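Local coordinates for protein putative phytoene/squalene synthase YisP (Bacillus subtilis subsp. subtilis, PDB 3WE9) that hydrolyses farnesyl diphosphate to farnesol and diphosphate and is needed for biofilm formation, at residues F185-T188 and E189-Q193. Numbering follows the deposited sequence.
Sequences FGYT and EADLQ
Thr188 and Asp191 exchange side-chain-to-backbone hydrogen bonds at the start of helix 189-194. The amide Thr188 N donates to Asp191 OD2 over 3.0 Å with an N-H...O angle of 167°, a nearly straight bond that meets the carboxylate from above its plane rather than within it. In return Asp191 N donates to Thr188 OG1 at 2.9 Å; that hydroxyl lies too close to the carboxylate in the model, so its exact position is less certain. As modelled, Thr188 chi1 of 67° sets OG1 between its own backbone N and carbonyl carbon, on the side of the Asp191 amide. The first main-chain bond of that turn, Leu192 N to Thr188 O at 2.9 Å, confirms Thr188 as the N-cap.

Asp191 OD2 has a second partner: a water donates to it at 2.7 Å and to Gly186 O at 2.8 Å, bridging the carboxylate to the preceding turn. The Tyr187 ring lies obliquely beside the Asp191 side chain, its plane 33° from the carboxylate. On the CE2 side of the ring, Tyr187 CE2 packs on Leu192 CB at 3.7 Å, the two side chains crossing at about a right angle. Further out, Tyr187 OH is hydrogen-bonded to Thr196 O and the ring meets Phe201, which ties this buried residue to the loop before helix 199-221 and to the first turn of that helix. From the first helical residue, Glu189 OE2 forms a salt bridge with Arg179 NE.

Gly186, with positive phi, is the C-prime residue of a Schellman motif ending helix 179-185. Two residues later the reciprocal Thr188-Asp191 pair begins the next helix, so the arrangement is a Schellman motif followed by a capping box, forming a tight helix-to-helix link in this all-helical phytoene/squalene synthase fold.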
loop_
_atom_site.group_PDB
_atom_site.type_symbol
_atom_site.label_atom_id
_atom_site.label_comp_id
_atom_site.label_asym_id
_atom_site.label_seq_id
_atom_site.Cartn_x
_atom_site.Cartn_y
_atom_site.Cartn_z
ATOM N N PHE A 185 -20.562 -16.367 5.791
ATOM C CA PHE A 185 -20.856 -16.045 7.178
ATOM C C PHE A 185 -22.238 -15.461 7.465
ATOM O O PHE A 185 -22.544 -15.132 8.607
ATOM C CB PHE A 185 -19.759 -15.105 7.699
ATOM C CG PHE A 185 -18.367 -15.651 7.510
ATOM C CD1 PHE A 185 -17.988 -16.849 8.121
ATOM C CD2 PHE A 185 -17.455 -15.001 6.682
ATOM C CE1 PHE A 185 -16.715 -17.395 7.903
ATOM C CE2 PHE A 185 -16.181 -15.533 6.454
ATOM C CZ PHE A 185 -15.811 -16.736 7.068
ATOM N N GLY A 186 -23.068 -15.335 6.434
ATOM C CA GLY A 186 -24.406 -14.805 6.630
ATOM C C GLY A 186 -24.513 -13.295 6.778
ATOM O O GLY A 186 -25.455 -12.804 7.401
ATOM N N TYR A 187 -23.556 -12.555 6.224
ATOM C CA TYR A 187 -23.595 -11.098 6.290
ATOM C C TYR A 187 -24.388 -10.650 5.070
ATOM O O TYR A 187 -24.001 -10.920 3.931
ATOM C CB TYR A 187 -22.178 -10.508 6.253
ATOM C CG TYR A 187 -22.138 -9.028 6.585
ATOM C CD1 TYR A 187 -22.640 -8.555 7.799
ATOM C CD2 TYR A 187 -21.608 -8.102 5.685
ATOM C CE1 TYR A 187 -22.617 -7.194 8.106
ATOM C CE2 TYR A 187 -21.581 -6.739 5.983
ATOM C CZ TYR A 187 -22.092 -6.295 7.198
ATOM O OH TYR A 187 -22.085 -4.947 7.495
ATOM N N THR A 188 -25.490 -9.949 5.310
ATOM C CA THR A 188 -26.373 -9.520 4.226
ATOM C C THR A 188 -26.075 -8.191 3.548
ATOM O O THR A 188 -25.414 -7.329 4.112
ATOM C CB THR A 188 -27.818 -9.454 4.738
ATOM O OG1 THR A 188 -27.919 -8.403 5.711
ATOM C CG2 THR A 188 -28.200 -10.766 5.397
ATOM N N GLU A 189 -26.586 -8.035 2.325
ATOM C CA GLU A 189 -26.426 -6.787 1.585
ATOM C C GLU A 189 -27.047 -5.679 2.427
ATOM O O GLU A 189 -26.542 -4.562 2.470
ATOM C CB GLU A 189 -27.154 -6.853 0.234
ATOM C CG GLU A 189 -26.466 -7.683 -0.839
ATOM C CD GLU A 189 -25.266 -6.985 -1.444
ATOM O OE1 GLU A 189 -25.022 -5.806 -1.104
ATOM O OE2 GLU A 189 -24.565 -7.612 -2.272
ATOM N N ALA A 190 -28.154 -5.997 3.095
ATOM C CA ALA A 190 -28.842 -5.022 3.942
ATOM C C ALA A 190 -27.953 -4.617 5.115
ATOM O O ALA A 190 -27.884 -3.436 5.462
ATOM C CB ALA A 190 -30.160 -5.600 4.455
ATOM N N ASP A 191 -27.294 -5.596 5.735
ATOM C CA ASP A 191 -26.390 -5.322 6.857
ATOM C C ASP A 191 -25.324 -4.343 6.364
ATOM O O ASP A 191 -25.075 -3.302 6.974
ATOM C CB ASP A 191 -25.647 -6.589 7.328
ATOM C CG ASP A 191 -26.528 -7.589 8.061
ATOM O OD1 ASP A 191 -27.512 -7.183 8.708
ATOM O OD2 ASP A 191 -26.196 -8.803 8.009
ATOM N N LEU A 192 -24.689 -4.712 5.256
ATOM C CA LEU A 192 -23.629 -3.910 4.655
ATOM C C LEU A 192 -24.052 -2.476 4.354
ATOM O O LEU A 192 -23.336 -1.528 4.682
ATOM C CB LEU A 192 -23.133 -4.576 3.364
ATOM C CG LEU A 192 -22.064 -3.831 2.556
ATOM C CD1 LEU A 192 -20.814 -3.631 3.414
ATOM C CD2 LEU A 192 -21.728 -4.614 1.298
ATOM N N GLN A 193 -25.208 -2.315 3.725
ATOM C CA GLN A 193 -25.681 -0.979 3.383
ATOM C C GLN A 193 -25.870 -0.130 4.638
ATOM O O GLN A 193 -25.611 1.074 4.622
ATOM C CB GLN A 193 -26.991 -1.056 2.595
ATOM C CG GLN A 193 -27.464 0.300 2.070
ATOM C CD GLN A 193 -28.588 0.178 1.056
ATOM O OE1 GLN A 193 -28.420 -0.427 -0.005
ATOM N NE2 GLN A 193 -29.743 0.755 1.376
HETATM O O HOH W 1 -26.550 -11.074 9.342
#